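Local coordinates for VirX1 (PDB 6QGM), which probably acts as a flavin-dependent viral halogenase that iodinates a diverse range of substrates, at residues Phe84-Pro95 with Asn460-Gly470; Val403-Met411 with Trp420-Met428. One frame throughout, in Å; residues are numbered along the deposited sequence.

Contact 1 (Phe84-Pro95 with Asn460-Gly470); sequences FREGKGEVFEYP and NGISFIIAGHG
Phe92 sets its CG between its own backbone N and carbonyl carbon (chi1 64°), which drops the ring onto helix 462-468 at Gly468. With no side chain in the way, Gly468 CA sits over one face of that ring, somewhat toward its rim, 3.7 Å from the centroid, a CH-pi contact. The far end of the same ring turns edge-on to a face of His469; these two rings form a T-shaped pair with centroids 5.4 Å apart. Ile465 CD1 adds an apolar touch at Phe92 CE1.

Two residues further along strand 91-95, which runs antiparallel to the helix, Tyr94 meets Phe464. Tyr94 CD1 lies 3.4 Å from Phe464 CD2, the planes inclined by 33°, while Pro95 CD reaches Phe464 CE1 at 3.7 Å. The hydroxyl end of Tyr94 comes up to Gly461 CA, at the N-cap of the helix.

At the C-terminal end of the helix, Arg85, extended until it bends at chi3, sends NH1 2.9 Å to Gly468 O, in the guanidinium plane and nearly straight (165° at the hydrogen). Glu90 CG covers one face of the guanidinium, and the Glu90 carboxylate collects backbone N-H groups of the turn: Glu86 N at 2.9 Å and Gly87 N on OE2, Lys88 N on OE1. His469 NE2 is bonded to His406 O, which helps to hold the imidazole that Phe92 meets.

The contact is thus mainly aromatic and apolar along its whole length, with one cross-segment hydrogen bond, Arg85 to Gly468 O, where the arginine's positive charge probably complements the carbonyls of the helix's last turn.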
loop_
_atom_site.group_PDB
_atom_site.type_symbol
_atom_site.label_atom_id
_atom_site.label_comp_id
_atom_site.label_asym_id
_atom_site.label_seq_id
_atom_site.Cartn_x
_atom_site.Cartn_y
_atom_site.Cartn_z
ATOM N N PHE B 84 -18.481 11.592 -26.670
ATOM C CA PHE B 84 -17.308 10.857 -26.131
ATOM C C PHE B 84 -17.580 9.361 -25.948
ATOM O O PHE B 84 -16.613 8.580 -26.050
ATOM C CB PHE B 84 -16.840 11.439 -24.798
ATOM C CG PHE B 84 -15.571 12.244 -24.906
ATOM C CD1 PHE B 84 -15.619 13.603 -25.180
ATOM C CD2 PHE B 84 -14.333 11.640 -24.737
ATOM C CE1 PHE B 84 -14.453 14.338 -25.290
ATOM C CE2 PHE B 84 -13.168 12.380 -24.839
ATOM C CZ PHE B 84 -13.228 13.728 -25.129
ATOM N N ARG B 85 -18.808 8.957 -25.643
ATOM C CA ARG B 85 -19.116 7.531 -25.345
ATOM C C ARG B 85 -19.148 6.743 -26.649
ATOM O O ARG B 85 -18.433 5.727 -26.741
ATOM C CB ARG B 85 -20.448 7.347 -24.615
ATOM C CG ARG B 85 -20.733 5.887 -24.277
ATOM C CD ARG B 85 -21.979 5.616 -23.447
ATOM N NE ARG B 85 -23.217 6.005 -24.139
ATOM C CZ ARG B 85 -23.989 7.024 -23.804
ATOM N NH1 ARG B 85 -23.683 7.775 -22.770
ATOM N NH2 ARG B 85 -25.077 7.281 -24.499
ATOM N N GLU B 86 -19.934 7.215 -27.616
ATOM C CA GLU B 86 -20.376 6.414 -28.786
ATOM C C GLU B 86 -20.310 7.231 -30.089
ATOM O O GLU B 86 -20.549 6.637 -31.146
ATOM C CB GLU B 86 -21.796 5.950 -28.471
ATOM C CG GLU B 86 -22.188 4.634 -29.085
ATOM C CD GLU B 86 -23.658 4.355 -28.847
ATOM O OE1 GLU B 86 -24.098 4.522 -27.659
ATOM O OE2 GLU B 86 -24.362 3.997 -29.836
ATOM N N GLY B 87 -20.020 8.532 -30.018
ATOM C CA GLY B 87 -19.898 9.433 -31.177
ATOM C C GLY B 87 -21.230 9.735 -31.850
ATOM O O GLY B 87 -21.254 9.817 -33.100
ATOM N N LYS B 88 -22.291 9.949 -31.065
ATOM C CA LYS B 88 -23.673 10.179 -31.570
ATOM C C LYS B 88 -24.350 11.325 -30.809
ATOM O O LYS B 88 -25.570 11.284 -30.669
ATOM C CB LYS B 88 -24.486 8.891 -31.445
ATOM C CG LYS B 88 -24.068 7.759 -32.373
ATOM C CD LYS B 88 -24.801 6.486 -32.038
ATOM C CE LYS B 88 -25.013 5.570 -33.219
ATOM N NZ LYS B 88 -25.778 4.382 -32.789
ATOM N N GLY B 89 -23.582 12.326 -30.362
ATOM C CA GLY B 89 -24.083 13.551 -29.709
ATOM C C GLY B 89 -24.522 13.323 -28.271
ATOM O O GLY B 89 -25.010 14.289 -27.650
ATOM N N GLU B 90 -24.388 12.103 -27.738
ATOM C CA GLU B 90 -24.716 11.773 -26.327
ATOM C C GLU B 90 -23.847 12.628 -25.398
ATOM O O GLU B 90 -22.675 12.910 -25.751
ATOM C CB GLU B 90 -24.517 10.280 -26.028
ATOM C CG GLU B 90 -23.060 9.834 -26.012
ATOM C CD GLU B 90 -22.386 9.710 -27.366
ATOM O OE1 GLU B 90 -23.098 9.472 -28.382
ATOM O OE2 GLU B 90 -21.148 9.835 -27.404
ATOM N N VAL B 91 -24.400 12.978 -24.234
ATOM C CA VAL B 91 -23.803 13.942 -23.268
ATOM C C VAL B 91 -23.781 13.314 -21.874
ATOM O O VAL B 91 -24.713 12.602 -21.524
ATOM C CB VAL B 91 -24.588 15.265 -23.264
ATOM C CG1 VAL B 91 -23.926 16.288 -22.359
ATOM C CG2 VAL B 91 -24.764 15.821 -24.662
ATOM N N PHE B 92 -22.731 13.587 -21.118
ATOM C CA PHE B 92 -22.661 13.295 -19.673
ATOM C C PHE B 92 -21.835 14.388 -19.005
ATOM O O PHE B 92 -21.074 15.080 -19.699
ATOM C CB PHE B 92 -22.166 11.872 -19.433
ATOM C CG PHE B 92 -20.767 11.553 -19.890
ATOM C CD1 PHE B 92 -19.683 11.721 -19.039
ATOM C CD2 PHE B 92 -20.538 10.999 -21.135
ATOM C CE1 PHE B 92 -18.396 11.381 -19.441
ATOM C CE2 PHE B 92 -19.253 10.665 -21.535
ATOM C CZ PHE B 92 -18.185 10.868 -20.694
ATOM N N GLU B 93 -22.035 14.568 -17.699
ATOM C CA GLU B 93 -21.368 15.638 -16.928
ATOM C C GLU B 93 -20.405 15.005 -15.922
ATOM O O GLU B 93 -20.644 13.855 -15.475
ATOM C CB GLU B 93 -22.409 16.506 -16.233
ATOM C CG GLU B 93 -23.562 16.924 -17.132
ATOM C CD GLU B 93 -23.427 18.246 -17.875
ATOM O OE1 GLU B 93 -22.472 19.022 -17.581
ATOM O OE2 GLU B 93 -24.294 18.505 -18.750
ATOM N N TYR B 94 -19.326 15.732 -15.644
ATOM C CA TYR B 94 -18.544 15.676 -14.384
ATOM C C TYR B 94 -18.802 16.997 -13.670
ATOM O O TYR B 94 -18.099 17.972 -13.911
ATOM C CB TYR B 94 -17.059 15.435 -14.669
ATOM C CG TYR B 94 -16.184 15.294 -13.453
ATOM C CD1 TYR B 94 -16.732 14.971 -12.221
ATOM C CD2 TYR B 94 -14.808 15.477 -13.521
ATOM C CE1 TYR B 94 -15.937 14.817 -11.095
ATOM C CE2 TYR B 94 -14.000 15.320 -12.406
ATOM C CZ TYR B 94 -14.570 14.999 -11.187
ATOM O OH TYR B 94 -13.814 14.834 -10.065
ATOM N N PRO B 95 -19.859 17.078 -12.822
ATOM C CA PRO B 95 -20.185 18.303 -12.086
ATOM C C PRO B 95 -19.245 18.473 -10.891
ATOM O O PRO B 95 -18.756 17.475 -10.428
ATOM C CB PRO B 95 -21.616 18.040 -11.621
ATOM C CG PRO B 95 -21.629 16.559 -11.379
ATOM C CD PRO B 95 -20.785 15.984 -12.495
ATOM N N ASN B 460 -13.106 9.195 -6.693
ATOM C CA ASN B 460 -13.535 10.613 -6.825
ATOM C C ASN B 460 -13.254 11.115 -8.246
ATOM O O ASN B 460 -12.173 11.683 -8.458
ATOM C CB ASN B 460 -12.887 11.510 -5.750
ATOM C CG ASN B 460 -13.565 12.867 -5.549
ATOM O OD1 ASN B 460 -14.156 13.443 -6.481
ATOM N ND2 ASN B 460 -13.473 13.406 -4.333
ATOM N N GLY B 461 -14.209 10.945 -9.166
ATOM C CA GLY B 461 -14.123 11.512 -10.521
ATOM C C GLY B 461 -14.227 10.439 -11.588
ATOM O O GLY B 461 -14.996 10.625 -12.562
ATOM N N ILE B 462 -13.477 9.349 -11.414
ATOM C CA ILE B 462 -13.534 8.146 -12.289
ATOM C C ILE B 462 -14.996 7.699 -12.414
ATOM O O ILE B 462 -15.405 7.323 -13.541
ATOM C CB ILE B 462 -12.617 7.026 -11.756
ATOM C CG1 ILE B 462 -11.149 7.340 -12.072
ATOM C CG2 ILE B 462 -13.028 5.669 -12.326
ATOM C CD1 ILE B 462 -10.161 6.549 -11.247
ATOM N N SER B 463 -15.747 7.727 -11.315
ATOM C CA SER B 463 -17.143 7.234 -11.276
ATOM C C SER B 463 -17.983 7.955 -12.344
ATOM O O SER B 463 -18.709 7.259 -13.070
ATOM C CB SER B 463 -17.728 7.357 -9.899
ATOM O OG SER B 463 -17.223 6.336 -9.066
ATOM N N PHE B 464 -17.852 9.277 -12.483
ATOM C CA PHE B 464 -18.666 10.064 -13.443
ATOM C C PHE B 464 -18.300 9.692 -14.889
ATOM O O PHE B 464 -19.181 9.663 -15.753
ATOM C CB PHE B 464 -18.466 11.563 -13.228
ATOM C CG PHE B 464 -19.022 12.080 -11.928
ATOM C CD1 PHE B 464 -20.367 12.388 -11.795
ATOM C CD2 PHE B 464 -18.191 12.226 -10.831
ATOM C CE1 PHE B 464 -20.869 12.845 -10.589
ATOM C CE2 PHE B 464 -18.691 12.689 -9.625
ATOM C CZ PHE B 464 -20.035 12.975 -9.501
ATOM N N ILE B 465 -17.027 9.416 -15.138
ATOM C CA ILE B 465 -16.462 9.139 -16.493
ATOM C C ILE B 465 -16.894 7.739 -16.963
ATOM O O ILE B 465 -17.471 7.654 -18.065
ATOM C CB ILE B 465 -14.931 9.305 -16.479
ATOM C CG1 ILE B 465 -14.509 10.709 -16.034
ATOM C CG2 ILE B 465 -14.339 8.961 -17.842
ATOM C CD1 ILE B 465 -15.218 11.838 -16.748
ATOM N N ILE B 466 -16.652 6.692 -16.174
ATOM C CA ILE B 466 -17.026 5.294 -16.555
ATOM C C ILE B 466 -18.558 5.117 -16.533
ATOM O O ILE B 466 -19.067 4.340 -17.368
ATOM C CB ILE B 466 -16.282 4.233 -15.711
ATOM C CG1 ILE B 466 -16.665 4.270 -14.233
ATOM C CG2 ILE B 466 -14.778 4.354 -15.908
ATOM C CD1 ILE B 466 -15.997 3.206 -13.404
ATOM N N ALA B 467 -19.271 5.830 -15.657
ATOM C CA ALA B 467 -20.757 5.907 -15.664
ATOM C C ALA B 467 -21.236 6.447 -17.015
ATOM O O ALA B 467 -22.110 5.791 -17.637
ATOM C CB ALA B 467 -21.271 6.767 -14.534
ATOM N N GLY B 468 -20.681 7.593 -17.445
ATOM C CA GLY B 468 -21.039 8.286 -18.697
ATOM C C GLY B 468 -20.703 7.456 -19.914
ATOM O O GLY B 468 -21.391 7.619 -20.944
ATOM N N HIS B 469 -19.678 6.609 -19.820
ATOM C CA HIS B 469 -19.255 5.709 -20.926
ATOM C C HIS B 469 -20.129 4.450 -20.939
ATOM O O HIS B 469 -19.938 3.626 -21.833
ATOM C CB HIS B 469 -17.765 5.376 -20.808
ATOM C CG HIS B 469 -16.859 6.407 -21.396
ATOM N ND1 HIS B 469 -17.162 7.094 -22.554
ATOM C CD2 HIS B 469 -15.637 6.843 -21.014
ATOM C CE1 HIS B 469 -16.174 7.916 -22.845
ATOM N NE2 HIS B 469 -15.220 7.781 -21.911
ATOM N N GLY B 470 -21.032 4.303 -19.965
ATOM C CA GLY B 470 -22.074 3.259 -19.927
ATOM C C GLY B 470 -21.648 2.030 -19.145
ATOM O O GLY B 470 -22.178 0.961 -19.414
#

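Contact 2 (Val403-Met411 with Trp420-Met428); sequences VAMHYAYSM and WCTQMCNYM
Ala408 CB rests over one face of the Tyr427 ring, 3.7 Å from its centroid, in a CH-pi contact within a helix-loop-helix of the tryptophan-halogenase fold: the last turns of helix 382-408 meet the end of the next helix, 416-424, with the two short segments at 73°. Ala404, one turn earlier, places its CB 4.0 Å from Tyr427 CE1. Beside them, Tyr407 CB packs against Cys421 CB, and Cys421 SG, held beside its backbone N (chi1 -72°), approaches the Tyr407 ring obliquely, 4.1 Å from CD1. Thr422 CG2 lies against the carbonyl oxygens of Tyr407 and Ser410.

Its own segment helps to hold the tyrosine ring. Tyr427 OH donates to Cys421 O (2.7 Å), in the carbonyl plane and on a lone pair, and Cys425 SG covers the face opposite Ala408; Trp442 of helix 441-451 is a stacked neighbour. The wider pi-type turn at 420-424 is closed by Cys425 N on Trp420 O at 2.9 Å.

Further out, Tyr407 OH bonds to Glu352 and Thr422 OG1 to the Trp418 and Arg412 carbonyls. The second subunit presses here too: its Arg385 bonds to Gln423, and Tyr379 OH of that chain to Ser410 O.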
loop_
_atom_site.group_PDB
_atom_site.type_symbol
_atom_site.label_atom_id
_atom_site.label_comp_id
_atom_site.label_asym_id
_atom_site.label_seq_id
_atom_site.Cartn_x
_atom_site.Cartn_y
_atom_site.Cartn_z
ATOM N N VAL B 403 -7.114 11.553 -17.209
ATOM C CA VAL B 403 -7.450 12.076 -18.567
ATOM C C VAL B 403 -7.418 10.893 -19.549
ATOM O O VAL B 403 -8.346 10.785 -20.346
ATOM C CB VAL B 403 -6.507 13.231 -18.968
ATOM C CG1 VAL B 403 -6.600 13.590 -20.433
ATOM C CG2 VAL B 403 -6.767 14.455 -18.123
ATOM N N ALA B 404 -6.419 10.009 -19.458
ATOM C CA ALA B 404 -6.288 8.823 -20.334
ATOM C C ALA B 404 -7.534 7.928 -20.212
ATOM O O ALA B 404 -7.936 7.346 -21.241
ATOM C CB ALA B 404 -5.023 8.057 -20.016
ATOM N N MET B 405 -8.143 7.840 -19.020
ATOM C CA MET B 405 -9.317 6.967 -18.767
ATOM C C MET B 405 -10.531 7.432 -19.579
ATOM O O MET B 405 -11.346 6.572 -19.935
ATOM C CB MET B 405 -9.663 6.935 -17.278
ATOM C CG MET B 405 -8.732 6.063 -16.471
ATOM S SD MET B 405 -9.270 5.807 -14.781
ATOM C CE MET B 405 -7.955 4.763 -14.160
ATOM N N HIS B 406 -10.637 8.730 -19.878
ATOM C CA HIS B 406 -11.723 9.322 -20.715
ATOM C C HIS B 406 -11.725 8.703 -22.118
ATOM O O HIS B 406 -12.814 8.590 -22.713
ATOM C CB HIS B 406 -11.574 10.844 -20.850
ATOM C CG HIS B 406 -11.743 11.605 -19.578
ATOM N ND1 HIS B 406 -10.964 11.374 -18.468
ATOM C CD2 HIS B 406 -12.563 12.617 -19.250
ATOM C CE1 HIS B 406 -11.323 12.194 -17.497
ATOM N NE2 HIS B 406 -12.299 12.967 -17.957
ATOM N N TYR B 407 -10.544 8.363 -22.634
ATOM C CA TYR B 407 -10.346 7.760 -23.974
ATOM C C TYR B 407 -10.505 6.242 -23.869
ATOM O O TYR B 407 -11.240 5.645 -24.664
ATOM C CB TYR B 407 -8.962 8.119 -24.533
ATOM C CG TYR B 407 -8.724 9.583 -24.807
ATOM C CD1 TYR B 407 -9.219 10.178 -25.948
ATOM C CD2 TYR B 407 -7.972 10.363 -23.945
ATOM C CE1 TYR B 407 -9.003 11.518 -26.225
ATOM C CE2 TYR B 407 -7.745 11.703 -24.193
ATOM C CZ TYR B 407 -8.264 12.285 -25.341
ATOM O OH TYR B 407 -8.042 13.607 -25.614
ATOM N N ALA B 408 -9.824 5.649 -22.890
ATOM C CA ALA B 408 -9.597 4.195 -22.761
ATOM C C ALA B 408 -10.925 3.430 -22.746
ATOM O O ALA B 408 -10.974 2.316 -23.313
ATOM C CB ALA B 408 -8.812 3.930 -21.501
ATOM N N TYR B 409 -11.951 4.007 -22.110
ATOM C CA TYR B 409 -13.243 3.340 -21.808
ATOM C C TYR B 409 -14.327 3.749 -22.807
ATOM O O TYR B 409 -15.438 3.238 -22.676
ATOM C CB TYR B 409 -13.628 3.630 -20.360
ATOM C CG TYR B 409 -12.770 2.887 -19.376
ATOM C CD1 TYR B 409 -12.933 1.522 -19.199
ATOM C CD2 TYR B 409 -11.780 3.527 -18.649
ATOM C CE1 TYR B 409 -12.169 0.811 -18.290
ATOM C CE2 TYR B 409 -10.979 2.828 -17.761
ATOM C CZ TYR B 409 -11.171 1.463 -17.595
ATOM O OH TYR B 409 -10.367 0.758 -16.758
ATOM N N SER B 410 -14.015 4.612 -23.779
ATOM C CA SER B 410 -14.973 5.024 -24.836
ATOM C C SER B 410 -15.430 3.793 -25.620
ATOM O O SER B 410 -14.674 2.789 -25.661
ATOM C CB SER B 410 -14.391 6.051 -25.749
ATOM O OG SER B 410 -15.284 6.321 -26.819
ATOM N N MET B 411 -16.622 3.871 -26.218
ATOM C CA MET B 411 -17.152 2.827 -27.135
ATOM C C MET B 411 -16.685 3.113 -28.568
ATOM O O MET B 411 -16.798 2.200 -29.406
ATOM C CB MET B 411 -18.679 2.754 -27.095
ATOM C CG MET B 411 -19.184 2.383 -25.723
ATOM S SD MET B 411 -20.960 2.053 -25.675
ATOM C CE MET B 411 -21.024 0.538 -26.630
ATOM N N TRP B 420 -7.420 3.107 -31.896
ATOM C CA TRP B 420 -6.148 3.068 -31.124
ATOM C C TRP B 420 -6.431 3.266 -29.632
ATOM O O TRP B 420 -5.872 2.505 -28.814
ATOM C CB TRP B 420 -5.116 4.095 -31.586
ATOM C CG TRP B 420 -3.837 3.978 -30.805
ATOM C CD1 TRP B 420 -2.833 3.072 -31.010
ATOM C CD2 TRP B 420 -3.453 4.738 -29.647
ATOM N NE1 TRP B 420 -1.856 3.214 -30.064
ATOM C CE2 TRP B 420 -2.201 4.243 -29.224
ATOM C CE3 TRP B 420 -4.051 5.770 -28.911
ATOM C CZ2 TRP B 420 -1.532 4.763 -28.113
ATOM C CZ3 TRP B 420 -3.381 6.288 -27.815
ATOM C CH2 TRP B 420 -2.139 5.787 -27.423
ATOM N N CYS B 421 -7.238 4.277 -29.299
ATOM C CA CYS B 421 -7.516 4.708 -27.905
ATOM C C CYS B 421 -8.212 3.588 -27.118
ATOM O O CYS B 421 -7.880 3.442 -25.932
ATOM C CB CYS B 421 -8.363 5.969 -27.874
ATOM S SG CYS B 421 -7.448 7.448 -28.372
ATOM N N THR B 422 -9.105 2.822 -27.760
ATOM C CA THR B 422 -10.088 1.928 -27.089
ATOM C C THR B 422 -9.738 0.454 -27.259
ATOM O O THR B 422 -10.283 -0.350 -26.470
ATOM C CB THR B 422 -11.520 2.131 -27.613
ATOM O OG1 THR B 422 -11.575 1.909 -29.024
ATOM C CG2 THR B 422 -12.063 3.510 -27.308
ATOM N N GLN B 423 -8.930 0.090 -28.265
ATOM C CA GLN B 423 -8.763 -1.334 -28.667
ATOM C C GLN B 423 -7.285 -1.731 -28.749
ATOM O O GLN B 423 -7.038 -2.940 -28.697
ATOM C CB GLN B 423 -9.486 -1.596 -29.991
ATOM C CG GLN B 423 -10.987 -1.324 -29.938
ATOM C CD GLN B 423 -11.697 -2.151 -28.898
ATOM O OE1 GLN B 423 -11.346 -3.310 -28.667
ATOM N NE2 GLN B 423 -12.697 -1.556 -28.252
ATOM N N MET B 424 -6.342 -0.793 -28.873
ATOM C CA MET B 424 -4.917 -1.121 -29.152
ATOM C C MET B 424 -4.023 -0.657 -28.001
ATOM O O MET B 424 -3.279 -1.485 -27.476
ATOM C CB MET B 424 -4.460 -0.509 -30.476
ATOM C CG MET B 424 -4.979 -1.289 -31.665
ATOM S SD MET B 424 -3.966 -1.006 -33.133
ATOM C CE MET B 424 -2.373 -1.668 -32.628
ATOM N N CYS B 425 -4.099 0.605 -27.601
ATOM C CA CYS B 425 -3.265 1.176 -26.510
ATOM C C CYS B 425 -3.442 0.371 -25.206
ATOM O O CYS B 425 -4.602 0.169 -24.775
ATOM C CB CYS B 425 -3.625 2.631 -26.267
ATOM S SG CYS B 425 -2.579 3.392 -25.007
ATOM N N ASN B 426 -2.327 -0.067 -24.610
ATOM C CA ASN B 426 -2.264 -0.763 -23.296
ATOM C C ASN B 426 -1.954 0.253 -22.197
ATOM O O ASN B 426 -0.827 0.771 -22.155
ATOM C CB ASN B 426 -1.205 -1.863 -23.258
ATOM C CG ASN B 426 -1.471 -2.933 -24.286
ATOM O OD1 ASN B 426 -0.659 -3.131 -25.188
ATOM N ND2 ASN B 426 -2.617 -3.592 -24.167
ATOM N N TYR B 427 -2.916 0.498 -21.307
ATOM C CA TYR B 427 -2.828 1.567 -20.292
ATOM C C TYR B 427 -2.237 1.031 -18.988
ATOM O O TYR B 427 -1.948 1.852 -18.098
ATOM C CB TYR B 427 -4.209 2.190 -20.121
ATOM C CG TYR B 427 -4.719 2.951 -21.328
ATOM C CD1 TYR B 427 -4.422 4.294 -21.518
ATOM C CD2 TYR B 427 -5.510 2.331 -22.284
ATOM C CE1 TYR B 427 -4.905 4.992 -22.609
ATOM C CE2 TYR B 427 -6.007 3.018 -23.381
ATOM C CZ TYR B 427 -5.711 4.357 -23.541
ATOM O OH TYR B 427 -6.196 5.046 -24.614
ATOM N N MET B 428 -2.019 -0.285 -18.889
ATOM C CA MET B 428 -1.628 -0.973 -17.626
ATOM C C MET B 428 -0.377 -1.812 -17.846
ATOM O O MET B 428 -0.289 -2.920 -17.328
ATOM C CB MET B 428 -2.743 -1.912 -17.153
ATOM C CG MET B 428 -3.968 -1.201 -16.634
ATOM S SD MET B 428 -5.388 -2.293 -16.405
ATOM C CE MET B 428 -4.657 -3.574 -15.376
#

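In the fold
After the N-terminal strands and helices, the chain reaches the loop 84-90 and strand 91-95, an outermost strand of the seven-stranded sheet. Some 300 residues later helix 382-408 ends within 403-411, and after a short connection 420-428 folds back on it: contact 2 closes a small local loop. Contact 1 closes the much larger one when 460-470 returns to the strand, so the small loop lies wholly within the large one. The two meet directly where Arg85 O and Met411 N probably share a hydrogen bond and Ile462 packs on Met405. Together they tie the sheet edge to helix 462-468 and the helix pair, next to the second subunit, whose Arg376 reaches both His469 O and Tyr409 O.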